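Local coordinates for putative exported protein (Bordetella pertussis, PDB 2DVZ), which probably serves as a periplasmic solute receptor of the Bug family, holding glutamate in a pocket between its two lobes for a carboxylate transporter, at residues E73-V84 against V241-P252; G59-S67 against N90-Y100. All blocks are in the same frame, centred on the assembly; numbering follows the deposited sequence.

Three of the four segments lie on helix 63-71, strand 78-82 and helix 84-93, which follow each other in the chain; the fourth, 241-252, comes from far along it, so the segments of interactions 1 and 2 alternate. The contact centres lie 16 Å apart and their nearest atoms about 5 Å apart. Interaction 1 reaches the bound glutamate directly, through Tyr243 and a water held by Val84 and Trp242. Interaction 2 stands behind the pocket: the CA of Gly61 is about 7 Å from the nearest atom of the glutamate, and the side chain of Asn90 about 5 Å from that of Ser85, which binds it. Thr83, Val84 and Ser85 of the pocket lie where strand 78-82 passes into helix 84-93.

Interaction 1: E73-V84 against V241-P252; sequences EPDGYTLSIATV and VWYGLLAPKGTP. With GLU (glutamic acid), chain G.
Val84 lays its CG2 over one face of the Trp242 indole, almost centred on the six-membered ring, with CG2 3.9 Å from the ring centroid and 3° off its normal. The same methyl touches Val241 CB. A chi1 of 41° sets the indole between the backbone N and carbonyl carbon of Trp242, with the CZ3 corner turned to Ala82 and Thr83; Phe291 of helix 288-307 meets this indole edge-to-face. On the same face of the sheet Leu246 turns CD1 and CG onto Ala82 CB, tightly, with CD1 to CB at 3.4 Å. Gly244, paired with Ala82, adds no side chain there. On the other face the side chains of Ile81 and Leu245 cross at a slant and meet through their CD1 methyls, and Leu245 CD1 also meets Leu79 CB; strand 21-25 lies alongside Ile81.

Strands 78-82 and 241-248 run antiparallel, at 159°, within the central sheet of a periplasmic binding protein lobe. Two hydrogen-bonded pairs, Ser80 with Leu246 and Ala82 with Gly244, flank the non-hydrogen-bonded pair Ile81 and Leu245. In the shortest of their bonds, Ala82 N to Gly244 O at 2.8 Å, the donor stands above the carbonyl plane.

Tyr243 presents a ring edge to Ile81 CG2, while Thr83 CG2 comes at the ring aslant. Tyr243 OH reaches the glutamate O at 2.6 Å in a weak hydrogen bond. A water joins that carboxylate to the protein, accepting from Val84 N and donating to Trp242 O and to the glutamate O; it sits above the rim of the Tyr243 ring. Thr33, Ser85, Ser149 and the backbone N of Ser178 also bond to the ligand. At the other end Pro74 CB abuts Thr251 OG1, 3.4 Å away, while this hydroxyl donates to Pro248 O across a type II turn.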
loop_
_atom_site.group_PDB
_atom_site.type_symbol
_atom_site.label_atom_id
_atom_site.label_comp_id
_atom_site.label_asym_id
_atom_site.label_seq_id
_atom_site.Cartn_x
_atom_site.Cartn_y
_atom_site.Cartn_z
ATOM N N GLU A 73 5.035 -9.757 -21.629
ATOM C CA GLU A 73 4.996 -9.174 -22.971
ATOM C C GLU A 73 4.177 -7.914 -22.893
ATOM O O GLU A 73 3.158 -7.910 -22.220
ATOM C CB GLU A 73 4.323 -10.105 -23.978
ATOM C CG GLU A 73 4.796 -11.530 -23.917
ATOM C CD GLU A 73 6.183 -11.686 -24.479
ATOM O OE1 GLU A 73 6.478 -11.004 -25.486
ATOM O OE2 GLU A 73 6.972 -12.466 -23.887
ATOM N N PRO A 74 4.588 -6.864 -23.614
ATOM C CA PRO A 74 3.811 -5.622 -23.571
ATOM C C PRO A 74 2.576 -5.607 -24.477
ATOM O O PRO A 74 2.370 -4.662 -25.254
ATOM C CB PRO A 74 4.836 -4.539 -23.971
ATOM C CG PRO A 74 5.835 -5.313 -24.973
ATOM C CD PRO A 74 5.814 -6.767 -24.464
ATOM N N ASP A 75 1.712 -6.596 -24.342
ATOM C CA ASP A 75 0.509 -6.616 -25.151
ATOM C C ASP A 75 -0.760 -6.071 -24.471
ATOM O O ASP A 75 -1.779 -5.924 -25.131
ATOM C CB ASP A 75 0.267 -8.036 -25.696
ATOM C CG ASP A 75 0.189 -9.075 -24.608
ATOM O OD1 ASP A 75 0.201 -8.724 -23.419
ATOM O OD2 ASP A 75 0.081 -10.275 -24.934
ATOM N N GLY A 76 -0.685 -5.779 -23.169
ATOM C CA GLY A 76 -1.815 -5.355 -22.355
ATOM C C GLY A 76 -2.607 -6.460 -21.655
ATOM O O GLY A 76 -3.577 -6.159 -20.957
ATOM N N TYR A 77 -2.230 -7.730 -21.847
ATOM C CA TYR A 77 -2.929 -8.846 -21.213
ATOM C C TYR A 77 -2.211 -9.387 -19.961
ATOM O O TYR A 77 -2.661 -10.352 -19.337
ATOM C CB TYR A 77 -3.146 -9.960 -22.239
ATOM C CG TYR A 77 -4.057 -9.526 -23.360
ATOM C CD1 TYR A 77 -5.423 -9.408 -23.149
ATOM C CD2 TYR A 77 -3.540 -9.195 -24.619
ATOM C CE1 TYR A 77 -6.252 -8.995 -24.133
ATOM C CE2 TYR A 77 -4.374 -8.775 -25.642
ATOM C CZ TYR A 77 -5.735 -8.685 -25.396
ATOM O OH TYR A 77 -6.599 -8.264 -26.394
ATOM N N THR A 78 -1.093 -8.774 -19.592
ATOM C CA THR A 78 -0.527 -9.021 -18.279
ATOM C C THR A 78 -0.224 -7.680 -17.654
ATOM O O THR A 78 0.683 -6.962 -18.086
ATOM C CB THR A 78 0.740 -9.903 -18.333
ATOM O OG1 THR A 78 0.468 -11.123 -19.080
ATOM C CG2 THR A 78 1.226 -10.207 -16.931
ATOM N N LEU A 79 -0.992 -7.343 -16.629
ATOM C CA LEU A 79 -0.866 -6.049 -15.963
ATOM C C LEU A 79 -0.521 -6.289 -14.506
ATOM O O LEU A 79 -0.477 -7.433 -14.051
ATOM C CB LEU A 79 -2.197 -5.275 -16.083
ATOM C CG LEU A 79 -2.749 -5.111 -17.506
ATOM C CD1 LEU A 79 -4.082 -4.490 -17.392
ATOM C CD2 LEU A 79 -1.889 -4.246 -18.367
ATOM N N SER A 80 -0.269 -5.219 -13.772
ATOM C CA SER A 80 0.100 -5.342 -12.370
ATOM C C SER A 80 -0.363 -4.121 -11.581
ATOM O O SER A 80 -0.747 -3.093 -12.171
ATOM C CB SER A 80 1.617 -5.607 -12.192
ATOM O OG SER A 80 2.401 -4.477 -12.575
ATOM N N ILE A 81 -0.373 -4.268 -10.245
ATOM C CA ILE A 81 -0.787 -3.210 -9.332
ATOM C C ILE A 81 0.427 -2.492 -8.775
ATOM O O ILE A 81 1.254 -3.120 -8.096
ATOM C CB ILE A 81 -1.680 -3.746 -8.170
ATOM C CG1 ILE A 81 -2.868 -4.531 -8.718
ATOM C CG2 ILE A 81 -2.231 -2.570 -7.313
ATOM C CD1 ILE A 81 -3.780 -3.698 -9.656
ATOM N N ALA A 82 0.536 -1.188 -9.073
ATOM C CA ALA A 82 1.608 -0.356 -8.519
ATOM C C ALA A 82 1.294 -0.101 -7.068
ATOM O O ALA A 82 0.124 0.116 -6.706
ATOM C CB ALA A 82 1.745 0.974 -9.263
ATOM N N THR A 83 2.341 -0.137 -6.243
ATOM C CA THR A 83 2.237 0.107 -4.816
ATOM C C THR A 83 3.461 0.910 -4.487
ATOM O O THR A 83 4.426 0.904 -5.263
ATOM C CB THR A 83 2.297 -1.193 -3.997
ATOM O OG1 THR A 83 3.587 -1.780 -4.161
ATOM C CG2 THR A 83 1.207 -2.191 -4.412
ATOM N N VAL A 84 3.447 1.602 -3.346
ATOM C CA VAL A 84 4.614 2.367 -2.940
ATOM C C VAL A 84 5.799 1.441 -2.601
ATOM O O VAL A 84 6.954 1.833 -2.752
ATOM C CB VAL A 84 4.294 3.432 -1.813
ATOM C CG1 VAL A 84 5.556 4.180 -1.425
ATOM C CG2 VAL A 84 3.258 4.447 -2.298
ATOM N N VAL A 241 -0.284 6.475 1.020
ATOM C CA VAL A 241 0.174 5.712 -0.141
ATOM C C VAL A 241 -0.906 5.774 -1.255
ATOM O O VAL A 241 -1.802 6.653 -1.231
ATOM C CB VAL A 241 0.565 4.253 0.267
ATOM C CG1 VAL A 241 1.682 4.277 1.274
ATOM C CG2 VAL A 241 -0.642 3.421 0.770
ATOM N N TRP A 242 -0.807 4.865 -2.223
ATOM C CA TRP A 242 -1.736 4.784 -3.344
ATOM C C TRP A 242 -1.593 3.428 -4.019
ATOM O O TRP A 242 -0.612 2.701 -3.777
ATOM C CB TRP A 242 -1.595 5.940 -4.380
ATOM C CG TRP A 242 -0.162 6.405 -4.769
ATOM C CD1 TRP A 242 0.325 7.658 -4.624
ATOM C CD2 TRP A 242 0.907 5.624 -5.363
ATOM N NE1 TRP A 242 1.611 7.728 -5.087
ATOM C CE2 TRP A 242 1.994 6.502 -5.568
ATOM C CE3 TRP A 242 1.038 4.275 -5.758
ATOM C CZ2 TRP A 242 3.248 6.076 -6.101
ATOM C CZ3 TRP A 242 2.304 3.831 -6.294
ATOM C CH2 TRP A 242 3.383 4.750 -6.460
ATOM N N TYR A 243 -2.605 3.097 -4.816
ATOM C CA TYR A 243 -2.663 1.880 -5.613
ATOM C C TYR A 243 -3.052 2.221 -7.046
ATOM O O TYR A 243 -3.985 2.965 -7.265
ATOM C CB TYR A 243 -3.665 0.874 -4.990
ATOM C CG TYR A 243 -3.182 0.506 -3.615
ATOM C CD1 TYR A 243 -2.270 -0.555 -3.443
ATOM C CD2 TYR A 243 -3.559 1.270 -2.489
ATOM C CE1 TYR A 243 -1.763 -0.865 -2.179
ATOM C CE2 TYR A 243 -3.082 0.948 -1.213
ATOM C CZ TYR A 243 -2.173 -0.101 -1.064
ATOM O OH TYR A 243 -1.679 -0.402 0.187
ATOM N N GLY A 244 -2.340 1.666 -8.018
ATOM C CA GLY A 244 -2.643 1.959 -9.406
ATOM C C GLY A 244 -2.346 0.820 -10.361
ATOM O O GLY A 244 -1.954 -0.274 -9.948
ATOM N N LEU A 245 -2.517 1.099 -11.652
ATOM C CA LEU A 245 -2.448 0.078 -12.658
ATOM C C LEU A 245 -1.233 0.332 -13.552
ATOM O O LEU A 245 -0.983 1.446 -13.960
ATOM C CB LEU A 245 -3.764 0.013 -13.445
ATOM C CG LEU A 245 -3.960 -1.201 -14.371
ATOM C CD1 LEU A 245 -3.970 -2.604 -13.663
ATOM C CD2 LEU A 245 -5.220 -1.007 -15.136
ATOM N N LEU A 246 -0.489 -0.734 -13.827
ATOM C CA LEU A 246 0.753 -0.679 -14.602
ATOM C C LEU A 246 0.655 -1.667 -15.728
ATOM O O LEU A 246 0.082 -2.763 -15.580
ATOM C CB LEU A 246 1.944 -1.093 -13.724
ATOM C CG LEU A 246 2.255 -0.208 -12.500
ATOM C CD1 LEU A 246 3.363 -0.851 -11.632
ATOM C CD2 LEU A 246 2.577 1.310 -12.867
ATOM N N ALA A 247 1.215 -1.277 -16.856
ATOM C CA ALA A 247 1.505 -2.206 -17.948
ATOM C C ALA A 247 3.035 -2.233 -18.198
ATOM O O ALA A 247 3.774 -1.288 -17.805
ATOM C CB ALA A 247 0.744 -1.792 -19.217
ATOM N N PRO A 248 3.516 -3.305 -18.866
ATOM C CA PRO A 248 4.938 -3.287 -19.219
ATOM C C PRO A 248 5.267 -2.101 -20.115
ATOM O O PRO A 248 4.415 -1.608 -20.887
ATOM C CB PRO A 248 5.152 -4.634 -19.965
ATOM C CG PRO A 248 3.949 -5.504 -19.562
ATOM C CD PRO A 248 2.826 -4.524 -19.350
ATOM N N LYS A 249 6.488 -1.621 -19.997
ATOM C CA LYS A 249 6.980 -0.576 -20.912
ATOM C C LYS A 249 6.799 -1.021 -22.396
ATOM O O LYS A 249 7.122 -2.150 -22.779
ATOM C CB LYS A 249 8.448 -0.259 -20.595
ATOM C CG LYS A 249 9.057 0.916 -21.409
ATOM C CD LYS A 249 8.818 2.326 -20.755
ATOM C CE LYS A 249 10.064 3.267 -21.010
ATOM N NZ LYS A 249 11.461 2.563 -20.886
ATOM N N GLY A 250 6.247 -0.137 -23.220
ATOM C CA GLY A 250 6.079 -0.446 -24.641
ATOM C C GLY A 250 4.679 -0.882 -25.002
ATOM O O GLY A 250 4.366 -1.008 -26.185
ATOM N N THR A 251 3.831 -1.098 -23.996
ATOM C CA THR A 251 2.426 -1.420 -24.235
ATOM C C THR A 251 1.815 -0.223 -24.989
ATOM O O THR A 251 2.039 0.944 -24.618
ATOM C CB THR A 251 1.687 -1.787 -22.897
ATOM O OG1 THR A 251 2.351 -2.901 -22.266
ATOM C CG2 THR A 251 0.245 -2.154 -23.105
ATOM N N PRO A 252 1.127 -0.499 -26.110
ATOM C CA PRO A 252 0.583 0.574 -26.972
ATOM C C PRO A 252 -0.348 1.520 -26.209
ATOM O O PRO A 252 -1.046 1.099 -25.255
ATOM C CB PRO A 252 -0.232 -0.192 -28.001
ATOM C CG PRO A 252 0.419 -1.578 -28.046
ATOM C CD PRO A 252 0.820 -1.851 -26.626
HETATM N N GLU G . 2.694 -2.700 1.833
HETATM C CA GLU G . 1.997 -2.708 0.532
HETATM C C GLU G . 1.935 -1.323 -0.090
HETATM O O GLU G . 0.887 -0.706 -0.308
HETATM C CB GLU G . 0.635 -3.385 0.650
HETATM C CG GLU G . 0.702 -4.686 1.470
HETATM C CD GLU G . -0.311 -5.717 1.069
HETATM O OE1 GLU G . -1.067 -5.427 0.118
HETATM O OE2 GLU G . -0.344 -6.843 1.684
HETATM O OXT GLU G . 3.000 -0.799 -0.454
HETATM O O HOH W 1 2.501 -4.327 -15.182
HETATM O O HOH W 2 1.168 1.530 -1.804
#

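Interaction 2: G59-S67 against N90-Y100; sequences GAGGAIGAS and NPACRPKDLPY
Ala60 offers its carbonyl O to the amide of Asn90: ND2 donates to Ala60 O at 3.3 Å, in the carbonyl plane on a lone pair, and the oxygen lies close to the amide plane. The same oxygen accepts from Ala63 N and from a water 2.8 Å away. That water also donates to Asn90 OD1 and accepts from Arg94 NH1, which is consistent with the amide being this way round. The next carbonyl, Gly61 O, comes within 2.9 Å of Asn90 ND2.

Gly62 occupies the N-cap position of helix 63-71. On its first turn Ala63 puts CB against Arg94 NH1, 3.5 Å away, and against Leu98 CD1. The guanidinium is turned by a salt bridge, Arg94 NE and NH2 both meeting Asp97 OD2 edge-on.

Ala66 drops its CB over one face of the Tyr100 ring, 3.9 Å from the centroid, a CH-pi contact; Leu98 CD2 lies over the opposite face, toward the rim. Ser67 OG comes to the edge, 3.3 Å from Tyr100 CD2, and touches Pro99. With chi1 at -65° this hydroxyl turns back to donate to Ala63 O.

A disulfide joins Cys93 to Cys152, and Tyr100 OH bonds to Thr86 O near the start of helix 84-93. Strand 78-82 links helix 63-71 to helix 84-93, and helix 288-307 covers Pro91 and Ala92.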
loop_
_atom_site.group_PDB
_atom_site.type_symbol
_atom_site.label_atom_id
_atom_site.label_comp_id
_atom_site.label_asym_id
_atom_site.label_seq_id
_atom_site.Cartn_x
_atom_site.Cartn_y
_atom_site.Cartn_z
ATOM N N GLY A 59 5.781 -11.924 -1.699
ATOM C CA GLY A 59 7.148 -12.305 -1.415
ATOM C C GLY A 59 8.093 -11.155 -1.650
ATOM O O GLY A 59 7.983 -10.434 -2.665
ATOM N N ALA A 60 9.022 -11.004 -0.698
ATOM C CA ALA A 60 10.086 -10.003 -0.708
ATOM C C ALA A 60 9.634 -8.528 -0.866
ATOM O O ALA A 60 10.206 -7.737 -1.672
ATOM C CB ALA A 60 11.137 -10.384 -1.735
ATOM N N GLY A 61 8.620 -8.148 -0.092
ATOM C CA GLY A 61 8.107 -6.750 -0.112
ATOM C C GLY A 61 7.475 -6.332 -1.435
ATOM O O GLY A 61 7.434 -5.140 -1.748
ATOM N N GLY A 62 6.996 -7.310 -2.211
ATOM C CA GLY A 62 6.542 -7.063 -3.578
ATOM C C GLY A 62 7.536 -7.264 -4.735
ATOM O O GLY A 62 7.139 -7.258 -5.913
ATOM N N ALA A 63 8.822 -7.438 -4.420
ATOM C CA ALA A 63 9.859 -7.706 -5.457
ATOM C C ALA A 63 9.577 -8.912 -6.345
ATOM O O ALA A 63 9.779 -8.847 -7.546
ATOM C CB ALA A 63 11.190 -7.839 -4.844
ATOM N N ILE A 64 9.103 -10.011 -5.788
ATOM C CA ILE A 64 8.859 -11.207 -6.618
ATOM C C ILE A 64 7.844 -10.922 -7.728
ATOM O O ILE A 64 8.077 -11.210 -8.900
ATOM C CB ILE A 64 8.399 -12.444 -5.759
ATOM C CG1 ILE A 64 9.543 -12.980 -4.862
ATOM C CG2 ILE A 64 7.876 -13.557 -6.625
ATOM C CD1 ILE A 64 10.943 -12.851 -5.453
ATOM N N GLY A 65 6.710 -10.357 -7.335
ATOM C CA GLY A 65 5.593 -10.123 -8.245
ATOM C C GLY A 65 5.872 -8.986 -9.204
ATOM O O GLY A 65 5.490 -9.061 -10.380
ATOM N N ALA A 66 6.532 -7.932 -8.720
ATOM C CA ALA A 66 6.842 -6.805 -9.615
ATOM C C ALA A 66 7.859 -7.181 -10.695
ATOM O O ALA A 66 7.835 -6.597 -11.777
ATOM C CB ALA A 66 7.297 -5.551 -8.854
ATOM N N SER A 67 8.757 -8.123 -10.392
ATOM C CA SER A 67 9.852 -8.481 -11.307
ATOM C C SER A 67 9.247 -9.303 -12.407
ATOM O O SER A 67 9.573 -9.119 -13.583
ATOM C CB SER A 67 10.965 -9.258 -10.583
ATOM O OG SER A 67 11.605 -8.438 -9.585
ATOM N N ASN A 90 11.226 -0.591 -2.395
ATOM C CA ASN A 90 12.070 -1.710 -2.832
ATOM C C ASN A 90 13.327 -1.333 -3.609
ATOM O O ASN A 90 14.403 -1.863 -3.329
ATOM C CB ASN A 90 11.272 -2.748 -3.604
ATOM C CG ASN A 90 11.283 -4.082 -2.922
ATOM O OD1 ASN A 90 12.340 -4.681 -2.740
ATOM N ND2 ASN A 90 10.117 -4.562 -2.536
ATOM N N PRO A 91 13.178 -0.471 -4.639
ATOM C CA PRO A 91 14.275 0.218 -5.290
ATOM C C PRO A 91 15.279 0.828 -4.319
ATOM O O PRO A 91 16.470 0.664 -4.529
ATOM C CB PRO A 91 13.546 1.308 -6.087
ATOM C CG PRO A 91 12.300 0.662 -6.477
ATOM C CD PRO A 91 11.893 -0.174 -5.318
ATOM N N ALA A 92 14.808 1.522 -3.280
ATOM C CA ALA A 92 15.691 2.170 -2.304
ATOM C C ALA A 92 16.331 1.168 -1.315
ATOM O O ALA A 92 17.467 1.373 -0.856
ATOM C CB ALA A 92 14.955 3.307 -1.559
ATOM N N CYS A 93 15.610 0.085 -1.017
ATOM C CA CYS A 93 16.057 -0.966 -0.114
ATOM C C CYS A 93 17.101 -1.890 -0.763
ATOM O O CYS A 93 18.012 -2.402 -0.075
ATOM C CB CYS A 93 14.847 -1.802 0.319
ATOM S SG CYS A 93 15.122 -3.076 1.603
ATOM N N ARG A 94 16.954 -2.127 -2.076
ATOM C CA ARG A 94 17.821 -3.055 -2.800
ATOM C C ARG A 94 18.370 -2.412 -4.075
ATOM O O ARG A 94 18.067 -2.892 -5.170
ATOM C CB ARG A 94 17.046 -4.307 -3.183
ATOM C CG ARG A 94 16.684 -5.221 -2.046
ATOM C CD ARG A 94 15.687 -6.244 -2.551
ATOM N NE ARG A 94 16.294 -7.198 -3.478
ATOM C CZ ARG A 94 15.693 -8.256 -4.011
ATOM N NH1 ARG A 94 14.415 -8.519 -3.746
ATOM N NH2 ARG A 94 16.383 -9.059 -4.835
ATOM N N PRO A 95 19.190 -1.345 -3.932
ATOM C CA PRO A 95 19.619 -0.489 -5.044
ATOM C C PRO A 95 20.562 -1.119 -6.109
ATOM O O PRO A 95 20.753 -0.507 -7.176
ATOM C CB PRO A 95 20.332 0.663 -4.339
ATOM C CG PRO A 95 20.786 0.117 -3.038
ATOM C CD PRO A 95 19.793 -0.913 -2.648
ATOM N N LYS A 96 21.122 -2.310 -5.839
ATOM C CA LYS A 96 22.120 -2.903 -6.737
ATOM C C LYS A 96 21.573 -4.177 -7.328
ATOM O O LYS A 96 21.981 -4.580 -8.401
ATOM C CB LYS A 96 23.469 -3.236 -6.026
ATOM C CG LYS A 96 24.231 -2.084 -5.366
ATOM C CD LYS A 96 24.234 -0.817 -6.227
ATOM C CE LYS A 96 24.497 0.457 -5.391
ATOM N NZ LYS A 96 24.118 1.741 -6.102
ATOM N N ASP A 97 20.666 -4.831 -6.624
ATOM C CA ASP A 97 20.245 -6.142 -7.055
ATOM C C ASP A 97 18.742 -6.316 -7.232
ATOM O O ASP A 97 18.278 -7.449 -7.381
ATOM C CB ASP A 97 20.798 -7.214 -6.114
ATOM C CG ASP A 97 20.256 -7.088 -4.714
ATOM O OD1 ASP A 97 21.002 -6.613 -3.821
ATOM O OD2 ASP A 97 19.075 -7.449 -4.508
ATOM N N LEU A 98 17.967 -5.238 -7.202
ATOM C CA LEU A 98 16.548 -5.374 -7.555
ATOM C C LEU A 98 16.464 -5.642 -9.079
ATOM O O LEU A 98 17.089 -4.917 -9.856
ATOM C CB LEU A 98 15.755 -4.121 -7.147
ATOM C CG LEU A 98 14.227 -4.244 -7.117
ATOM C CD1 LEU A 98 13.770 -4.987 -5.879
ATOM C CD2 LEU A 98 13.603 -2.870 -7.170
ATOM N N PRO A 99 15.734 -6.699 -9.504
ATOM C CA PRO A 99 15.591 -7.097 -10.915
ATOM C C PRO A 99 14.649 -6.259 -11.816
ATOM O O PRO A 99 14.296 -6.716 -12.920
ATOM C CB PRO A 99 15.044 -8.521 -10.824
ATOM C CG PRO A 99 15.132 -8.882 -9.373
ATOM C CD PRO A 99 15.028 -7.632 -8.621
ATOM N N TYR A 100 14.237 -5.069 -11.375
ATOM C CA TYR A 100 13.423 -4.200 -12.212
ATOM C C TYR A 100 13.727 -2.755 -11.850
ATOM O O TYR A 100 14.193 -2.492 -10.773
ATOM C CB TYR A 100 11.919 -4.524 -12.069
ATOM C CG TYR A 100 11.330 -4.192 -10.706
ATOM C CD1 TYR A 100 10.815 -2.931 -10.448
ATOM C CD2 TYR A 100 11.306 -5.139 -9.684
ATOM C CE1 TYR A 100 10.269 -2.605 -9.196
ATOM C CE2 TYR A 100 10.771 -4.837 -8.436
ATOM C CZ TYR A 100 10.261 -3.566 -8.194
ATOM O OH TYR A 100 9.752 -3.246 -6.974
HETATM O O HOH W 3 13.045 -7.539 -1.557
#